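Local structure of putative isochorismatase hydrolase (Oleispira antarctica, 3LQY) at residues 15-21 / 33-37; 56-60 / 75-79; 95-99 / 129-134. The protein probably acts as a hydrolase of the isochorismatase family, although its natural substrate cannot be named with confidence. All coordinates share one frame; numbering follows the deposited sequence.

Contact 1: residues 15-21 / 33-37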
loop_
_atom_site.group_PDB
_atom_site.type_symbol
_atom_site.label_atom_id
_atom_site.label_comp_id
_atom_site.label_asym_id
_atom_site.label_seq_id
_atom_site.Cartn_x
_atom_site.Cartn_y
_atom_site.Cartn_z
ATOM N N PHE A 15 2.751 5.205 1.101
ATOM C CA PHE A 15 1.994 6.442 1.070
ATOM C C PHE A 15 3.001 7.567 1.399
ATOM O O PHE A 15 3.007 8.107 2.499
ATOM C CB PHE A 15 0.839 6.420 2.087
ATOM C CG PHE A 15 -0.498 6.007 1.529
ATOM C CD1 PHE A 15 -1.062 6.682 0.455
ATOM C CD2 PHE A 15 -1.225 4.999 2.123
ATOM C CE1 PHE A 15 -2.286 6.371 -0.007
ATOM C CE2 PHE A 15 -2.477 4.666 1.658
ATOM C CZ PHE A 15 -3.015 5.342 0.572
ATOM N N GLN A 16 3.904 7.848 0.457
ATOM C CA GLN A 16 5.020 8.737 0.636
ATOM C C GLN A 16 4.804 10.056 -0.082
ATOM O O GLN A 16 4.090 10.149 -1.079
ATOM C CB GLN A 16 6.310 8.069 0.174
ATOM C CG GLN A 16 6.699 6.898 1.049
ATOM C CD GLN A 16 7.694 6.006 0.372
ATOM O OE1 GLN A 16 7.323 4.933 -0.120
ATOM N NE2 GLN A 16 8.937 6.414 0.318
ATOM N N ASN A 17 5.383 11.111 0.503
ATOM C CA ASN A 17 5.148 12.465 0.040
ATOM C C ASN A 17 5.265 12.704 -1.450
ATOM O O ASN A 17 4.437 13.418 -2.047
ATOM C CB ASN A 17 6.108 13.416 0.760
ATOM C CG ASN A 17 5.697 13.676 2.204
ATOM O OD1 ASN A 17 4.510 13.729 2.522
ATOM N ND2 ASN A 17 6.679 13.826 3.081
ATOM N N ASP A 18 6.310 12.172 -2.078
ATOM C CA ASP A 18 6.460 12.366 -3.564
ATOM C C ASP A 18 5.268 11.993 -4.445
ATOM O O ASP A 18 5.211 12.396 -5.621
ATOM C CB ASP A 18 7.732 11.683 -4.121
ATOM C CG ASP A 18 9.029 12.469 -3.867
ATOM O OD1 ASP A 18 8.986 13.716 -3.799
ATOM O OD2 ASP A 18 10.111 11.837 -3.706
ATOM N N TYR A 19 4.343 11.223 -3.891
ATOM C CA TYR A 19 3.132 10.805 -4.586
ATOM C C TYR A 19 1.962 11.755 -4.532
ATOM O O TYR A 19 1.037 11.633 -5.298
ATOM C CB TYR A 19 2.668 9.422 -4.082
ATOM C CG TYR A 19 3.463 8.213 -4.566
ATOM C CD1 TYR A 19 4.208 8.264 -5.730
ATOM C CD2 TYR A 19 3.396 7.008 -3.878
ATOM C CE1 TYR A 19 4.848 7.135 -6.226
ATOM C CE2 TYR A 19 4.053 5.843 -4.339
ATOM C CZ TYR A 19 4.793 5.934 -5.519
ATOM O OH TYR A 19 5.455 4.823 -5.961
ATOM N N PHE A 20 2.036 12.775 -3.705
ATOM C CA PHE A 20 0.896 13.641 -3.443
ATOM C C PHE A 20 1.088 14.958 -4.186
ATOM O O PHE A 20 2.052 15.734 -3.899
ATOM C CB PHE A 20 0.881 13.962 -1.947
ATOM C CG PHE A 20 0.432 12.820 -1.062
ATOM C CD1 PHE A 20 -0.801 12.861 -0.469
ATOM C CD2 PHE A 20 1.266 11.712 -0.827
ATOM C CE1 PHE A 20 -1.217 11.820 0.401
ATOM C CE2 PHE A 20 0.872 10.664 0.002
ATOM C CZ PHE A 20 -0.369 10.715 0.632
ATOM N N SER A 21 0.168 15.309 -5.063
ATOM C CA SER A 21 0.303 16.581 -5.767
ATOM C C SER A 21 0.152 17.788 -4.801
ATOM O O SER A 21 0.659 18.875 -5.108
ATOM C CB SER A 21 -0.687 16.703 -6.890
ATOM O OG SER A 21 -1.996 16.576 -6.386
ATOM N N THR A 33 -4.248 10.743 -4.854
ATOM C CA THR A 33 -3.520 10.224 -3.705
ATOM C C THR A 33 -4.117 10.701 -2.368
ATOM O O THR A 33 -4.201 9.955 -1.397
ATOM C CB THR A 33 -2.066 10.653 -3.714
ATOM O OG1 THR A 33 -1.557 10.655 -5.049
ATOM C CG2 THR A 33 -1.229 9.747 -2.792
ATOM N N GLU A 34 -4.506 11.966 -2.326
ATOM C CA GLU A 34 -5.033 12.554 -1.083
ATOM C C GLU A 34 -6.283 11.816 -0.615
ATOM O O GLU A 34 -6.384 11.413 0.573
ATOM C CB GLU A 34 -5.313 14.046 -1.303
ATOM C CG GLU A 34 -4.064 14.884 -1.400
ATOM C CD GLU A 34 -3.285 14.764 -2.684
ATOM O OE1 GLU A 34 -3.755 14.093 -3.667
ATOM O OE2 GLU A 34 -2.162 15.280 -2.695
ATOM N N ALA A 35 -7.224 11.622 -1.549
ATOM C CA ALA A 35 -8.437 10.873 -1.263
ATOM C C ALA A 35 -8.131 9.434 -0.833
ATOM O O ALA A 35 -8.773 8.921 0.104
ATOM C CB ALA A 35 -9.420 10.853 -2.474
ATOM N N ALA A 36 -7.205 8.762 -1.554
ATOM C CA ALA A 36 -6.803 7.437 -1.202
ATOM C C ALA A 36 -6.254 7.317 0.208
ATOM O O ALA A 36 -6.595 6.400 0.954
ATOM C CB ALA A 36 -5.777 6.883 -2.258
ATOM N N ALA A 37 -5.374 8.252 0.554
ATOM C CA ALA A 37 -4.825 8.382 1.886
ATOM C C ALA A 37 -5.909 8.696 2.910
ATOM O O ALA A 37 -5.889 8.183 4.034
ATOM C CB ALA A 37 -3.752 9.469 1.870
HETATM O O HOH W 1 -2.060 13.769 -5.793
#

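Contact 2: residues 56-60 / 75-79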
loop_
_atom_site.group_PDB
_atom_site.type_symbol
_atom_site.label_atom_id
_atom_site.label_comp_id
_atom_site.label_asym_id
_atom_site.label_seq_id
_atom_site.Cartn_x
_atom_site.Cartn_y
_atom_site.Cartn_z
ATOM N N HIS A 56 3.864 -0.866 7.911
ATOM C CA HIS A 56 4.124 0.108 6.851
ATOM C C HIS A 56 5.272 -0.317 5.953
ATOM O O HIS A 56 6.264 -0.930 6.401
ATOM C CB HIS A 56 4.495 1.489 7.466
ATOM C CG HIS A 56 3.505 1.994 8.465
ATOM N ND1 HIS A 56 2.500 2.879 8.137
ATOM C CD2 HIS A 56 3.368 1.736 9.792
ATOM C CE1 HIS A 56 1.806 3.167 9.230
ATOM N NE2 HIS A 56 2.299 2.471 10.240
ATOM N N VAL A 57 5.175 0.090 4.698
ATOM C CA VAL A 57 6.231 -0.174 3.745
ATOM C C VAL A 57 6.566 1.167 3.122
ATOM O O VAL A 57 5.678 1.939 2.875
ATOM C CB VAL A 57 5.778 -1.169 2.687
ATOM C CG1 VAL A 57 6.797 -1.230 1.581
ATOM C CG2 VAL A 57 5.549 -2.574 3.338
ATOM N N ARG A 58 7.851 1.423 2.908
ATOM C CA ARG A 58 8.334 2.660 2.395
ATOM C C ARG A 58 9.451 2.376 1.399
ATOM O O ARG A 58 10.281 1.520 1.637
ATOM C CB ARG A 58 8.878 3.474 3.591
ATOM C CG ARG A 58 8.956 4.920 3.402
ATOM C CD ARG A 58 9.319 5.683 4.690
ATOM N NE ARG A 58 10.690 5.437 5.190
ATOM C CZ ARG A 58 11.805 5.937 4.662
ATOM N NH1 ARG A 58 11.756 6.768 3.626
ATOM N NH2 ARG A 58 12.993 5.641 5.208
ATOM N N HIS A 59 9.479 3.097 0.290
ATOM C CA HIS A 59 10.476 2.887 -0.773
ATOM C C HIS A 59 11.535 3.971 -0.862
ATOM O O HIS A 59 11.213 5.168 -0.786
ATOM C CB HIS A 59 9.763 2.840 -2.133
ATOM C CG HIS A 59 10.642 2.369 -3.255
ATOM N ND1 HIS A 59 10.626 1.061 -3.684
ATOM C CD2 HIS A 59 11.571 3.008 -4.015
ATOM C CE1 HIS A 59 11.502 0.910 -4.661
ATOM N NE2 HIS A 59 12.091 2.070 -4.883
ATOM N N GLU A 60 12.790 3.558 -1.036
ATOM C CA GLU A 60 13.844 4.475 -1.414
ATOM C C GLU A 60 14.688 3.883 -2.533
ATOM O O GLU A 60 15.070 2.726 -2.480
ATOM C CB GLU A 60 14.728 4.827 -0.190
ATOM C CG GLU A 60 14.086 5.813 0.778
ATOM C CD GLU A 60 14.996 6.231 1.978
ATOM O OE1 GLU A 60 16.112 5.690 2.166
ATOM O OE2 GLU A 60 14.560 7.104 2.744
ATOM N N GLY A 75 10.862 13.751 0.508
ATOM C CA GLY A 75 9.902 13.291 -0.493
ATOM C C GLY A 75 9.612 11.799 -0.326
ATOM O O GLY A 75 8.534 11.296 -0.723
ATOM N N ALA A 76 10.562 11.101 0.304
ATOM C CA ALA A 76 10.461 9.648 0.580
ATOM C C ALA A 76 9.890 9.334 1.948
ATOM O O ALA A 76 9.771 8.174 2.310
ATOM C CB ALA A 76 11.830 8.988 0.459
ATOM N N LYS A 77 9.533 10.352 2.705
ATOM C CA LYS A 77 8.920 10.165 4.025
ATOM C C LYS A 77 7.448 9.829 3.854
ATOM O O LYS A 77 6.821 10.314 2.929
ATOM C CB LYS A 77 9.071 11.441 4.876
ATOM C CG LYS A 77 10.486 11.744 5.269
ATOM C CD LYS A 77 10.569 13.083 6.099
ATOM C CE LYS A 77 11.981 13.416 6.502
ATOM N NZ LYS A 77 12.020 14.789 7.104
ATOM N N ILE A 78 6.906 9.012 4.765
ATOM C CA ILE A 78 5.473 8.707 4.797
ATOM C C ILE A 78 4.728 10.007 5.082
ATOM O O ILE A 78 5.108 10.806 5.994
ATOM C CB ILE A 78 5.121 7.727 5.931
ATOM C CG1 ILE A 78 5.721 6.355 5.650
ATOM C CG2 ILE A 78 3.595 7.659 6.141
ATOM C CD1 ILE A 78 5.462 5.336 6.761
ATOM N N HIS A 79 3.656 10.193 4.338
ATOM C CA HIS A 79 2.840 11.355 4.392
ATOM C C HIS A 79 2.187 11.412 5.778
ATOM O O HIS A 79 1.866 10.348 6.333
ATOM C CB HIS A 79 1.805 11.287 3.293
ATOM C CG HIS A 79 1.072 12.566 3.086
ATOM N ND1 HIS A 79 -0.154 12.808 3.661
ATOM C CD2 HIS A 79 1.359 13.651 2.336
ATOM C CE1 HIS A 79 -0.572 14.008 3.307
ATOM N NE2 HIS A 79 0.343 14.558 2.530
#

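Contact 3: residues 95-99 / 129-134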
loop_
_atom_site.group_PDB
_atom_site.type_symbol
_atom_site.label_atom_id
_atom_site.label_comp_id
_atom_site.label_asym_id
_atom_site.label_seq_id
_atom_site.Cartn_x
_atom_site.Cartn_y
_atom_site.Cartn_z
ATOM N N GLN A 95 12.872 -2.372 -4.216
ATOM C CA GLN A 95 12.372 -3.105 -5.396
ATOM C C GLN A 95 10.888 -2.876 -5.502
ATOM O O GLN A 95 10.278 -2.442 -4.535
ATOM C CB GLN A 95 12.639 -4.612 -5.242
ATOM C CG GLN A 95 14.070 -5.086 -5.304
ATOM C CD GLN A 95 14.736 -4.868 -6.645
ATOM O OE1 GLN A 95 14.159 -4.299 -7.579
ATOM N NE2 GLN A 95 15.973 -5.319 -6.747
ATOM N N ILE A 96 10.266 -3.260 -6.635
ATOM C CA ILE A 96 8.846 -3.057 -6.776
ATOM C C ILE A 96 8.068 -3.907 -5.756
ATOM O O ILE A 96 7.151 -3.415 -5.068
ATOM C CB ILE A 96 8.382 -3.402 -8.227
ATOM C CG1 ILE A 96 9.092 -2.534 -9.254
ATOM C CG2 ILE A 96 6.892 -3.259 -8.360
ATOM C CD1 ILE A 96 9.252 -3.188 -10.606
ATOM N N ASN A 97 8.376 -5.215 -5.764
ATOM C CA ASN A 97 7.792 -6.173 -4.844
ATOM C C ASN A 97 8.268 -5.943 -3.433
ATOM O O ASN A 97 9.459 -6.015 -3.181
ATOM C CB ASN A 97 8.210 -7.575 -5.307
ATOM C CG ASN A 97 7.643 -8.706 -4.461
ATOM O OD1 ASN A 97 7.089 -8.488 -3.395
ATOM N ND2 ASN A 97 7.732 -9.955 -4.994
ATOM N N SER A 98 7.327 -5.764 -2.509
ATOM C CA SER A 98 7.638 -5.388 -1.133
ATOM C C SER A 98 8.268 -6.541 -0.328
ATOM O O SER A 98 8.842 -6.310 0.744
ATOM C CB SER A 98 6.376 -4.865 -0.416
ATOM O OG SER A 98 5.977 -3.587 -0.881
ATOM N N PHE A 99 8.178 -7.773 -0.832
ATOM C CA PHE A 99 8.873 -8.914 -0.190
ATOM C C PHE A 99 10.294 -9.095 -0.688
ATOM O O PHE A 99 11.023 -9.895 -0.119
ATOM C CB PHE A 99 8.149 -10.258 -0.456
ATOM C CG PHE A 99 6.809 -10.369 0.205
ATOM C CD1 PHE A 99 6.700 -10.799 1.517
ATOM C CD2 PHE A 99 5.657 -10.041 -0.484
ATOM C CE1 PHE A 99 5.465 -10.880 2.144
ATOM C CE2 PHE A 99 4.418 -10.095 0.142
ATOM C CZ PHE A 99 4.321 -10.537 1.456
ATOM N N ALA A 129 2.000 -6.012 -7.349
ATOM C CA ALA A 129 3.106 -6.907 -6.971
ATOM C C ALA A 129 2.931 -7.516 -5.598
ATOM O O ALA A 129 3.136 -8.685 -5.418
ATOM C CB ALA A 129 4.490 -6.162 -7.003
ATOM N N VAL A 130 2.612 -6.700 -4.596
ATOM C CA VAL A 130 2.556 -7.263 -3.244
ATOM C C VAL A 130 1.352 -8.183 -3.068
ATOM O O VAL A 130 1.435 -9.173 -2.323
ATOM C CB VAL A 130 2.590 -6.162 -2.107
ATOM C CG1 VAL A 130 1.287 -5.400 -2.008
ATOM C CG2 VAL A 130 2.915 -6.813 -0.782
ATOM N N THR A 131 0.233 -7.850 -3.692
ATOM C CA THR A 131 -0.956 -8.660 -3.524
ATOM C C THR A 131 -0.739 -10.053 -4.121
ATOM O O THR A 131 -1.024 -11.073 -3.485
ATOM C CB THR A 131 -2.183 -7.999 -4.156
ATOM O OG1 THR A 131 -2.312 -6.674 -3.614
ATOM C CG2 THR A 131 -3.431 -8.783 -3.844
ATOM N N ARG A 132 -0.192 -10.102 -5.321
ATOM C CA ARG A 132 0.059 -11.380 -6.002
ATOM C C ARG A 132 1.155 -12.146 -5.322
ATOM O O ARG A 132 1.040 -13.363 -5.163
ATOM C CB ARG A 132 0.436 -11.129 -7.452
ATOM C CG ARG A 132 -0.696 -10.536 -8.225
ATOM C CD ARG A 132 -0.339 -10.480 -9.704
ATOM N NE ARG A 132 -1.344 -9.792 -10.493
ATOM C CZ ARG A 132 -1.904 -10.219 -11.628
ATOM N NH1 ARG A 132 -1.629 -11.423 -12.160
ATOM N NH2 ARG A 132 -2.775 -9.441 -12.218
ATOM N N ALA A 133 2.194 -11.451 -4.842
ATOM C CA ALA A 133 3.260 -12.141 -4.121
ATOM C C ALA A 133 2.741 -12.744 -2.805
ATOM O O ALA A 133 3.083 -13.896 -2.451
ATOM C CB ALA A 133 4.449 -11.203 -3.867
ATOM N N ALA A 134 1.918 -11.966 -2.092
ATOM C CA ALA A 134 1.381 -12.384 -0.799
ATOM C C ALA A 134 0.429 -13.574 -0.929
ATOM O O ALA A 134 0.533 -14.524 -0.173
ATOM C CB ALA A 134 0.690 -11.221 -0.082
#

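Contact 1: residues 15-21 / 33-37
Phe-15 opens the contact by laying the outer corner of its ring against the first turn of the helix. Phe-15 CE1 lies 3.9 Å from Ala-37 CB, and Phe-15 CZ comes within 3.8 Å of Ala-36 O. Small alanines suit these places because they let the ring come up to the helix backbone. The chain then makes a 3-10 turn, and Tyr-19 presents its carbonyl to the helix: Thr-33 OG1 donates a 2.8 Å hydrogen bond to Tyr-19 O, arriving 44° out of the carbonyl plane. Threonine serves twice here, its first torsion directing the methyl at Phe-20 while the hydroxyl holds Tyr-19 O. Thr-33 CG2 makes a CH-pi contact, standing 3.5 Å from the Phe-20 ring centroid and only 7° off the ring normal. Ala-37 CB meets the edge of the same ring, and the carboxylate of Glu-34, turned almost perpendicular to it, brings OE2 there too. At Ser-21 a water takes over: it accepts from Ser-21 N at 2.8 Å and donates to Glu-34 OE1 at 2.7 Å, and also to Thr-33 OG1. Glu-34 OE2 is hydrogen-bonded to Thr-22. The loop leaving strand 8-13 is thus wedged between the start of helix 33-49 and strand 115-121, where Phe-15 touches Val-119 and Tyr-19 touches Ala-121.

Contact 2: residues 56-60 / 75-79
Ala-76 O is held by two side chains: Arg-58 NH1 donates a 2.8 Å hydrogen bond to it, and Gln-16 NE2 bonds to it as well. The oxygen lies close to the guanidinium plane, but the donor stands 56° out of the carbonyl plane, and the N-H...O angle is 152°. Strand 54-59, which carries Arg-58, lies between strands 8-13 and 90-93 of the parallel sheet, and residues 75-79 belong to the long loop leading to strand 90-93. A long side chain is needed for this reach, and a bend at chi3 (67°) turns the guanidinium so that its edge meets Glu-60. There NH1 and NH2 both grip one atom from the same face of the carboxylate, Arg-58 NH1 to Glu-60 OE2 being 3.0 Å. The aliphatic part is used too, since Arg-58 CD packs on Ile-78 CG1 at 3.8 Å. Ile-78 CD1 reaches His-56 CB at 4.0 Å, while the imidazole's NE2 is bonded to Glu-88. Ala-76, being small, brings CB within 3.9 Å of Glu-60 CG. The carboxylate balances the charge of Arg-58 and probably limits rotation of its guanidinium, so pairing just beyond the strand end supports the link to the loop.

Contact 3: residues 95-99 / 129-134
Asn-97 and Phe-99 face helix 128-137 from a loop shaped by an Asx turn: Phe-99 N donates to Asn-97 OD1 at 2.9 Å, nearly straight at 162°, although the donor stands well out of the amide plane. A chi1 of -178° swings the amide away from the asparagine's own backbone N and alongside the helix, and Asn-97 ND2 comes 3.7 Å from Ala-133 CB. The turn sends Phe-99 toward the same helical face. Its ring and the Val-130 side chain cross at about a right angle, Phe-99 CE2 meeting Val-130 CG2 at 3.7 Å. The neighbouring ring carbon, Phe-99 CD2, lies 3.8 Å from Ala-133 CB, and Phe-99 CE2 also reaches Ala-134 CB at 3.9 Å. Alanines suit these two positions, because their single CB lets the ring approach closely, whereas the branched valine offers CG2 to the ring. Leu-104 and Leu-108 of helix 104-110 also touch the ring, which is thus packed between two helices. Were the amide lost to an alanine here, at Asn-97, Phe-99 N would probably be left without its partner and the turn that directs the ring would be free to open. Ser-98 lends its CB to the packing against Val-130, while its backbone O is bonded to Thr-102. At the beginning of the helical segment the loop comes closest in backbone terms, and Ala-129 CB sits 3.9 Å from Asn-97 CA and 4.0 Å from Ile-96 CG2.

In the fold
The three contacts follow one another along the chain and all belong to the isochorismatase domain, built round a six-stranded parallel sheet. Contacts 1 and 2, with centres about 11 Å apart, are joined directly: Gln-16 bonds to Ala-76 O, and Phe-20 stacks on His-79. Contact 2 touches contact 3 through Val-57 and Ser-98, their centres about 16 Å apart. Contacts 1 and 3 have centres about 20 Å apart, on opposite sides of the chain's centre. All three involve loops that follow strands 8-13, 54-59 and 90-93, neighbours in the sheet; contact 1 adds helix 33-49 and contact 3 helix 128-137. Cys-126, found as 3-sulfinoalanine, lies just before helix 128-137, consistent with the nucleophile position of related cysteine hydrolases.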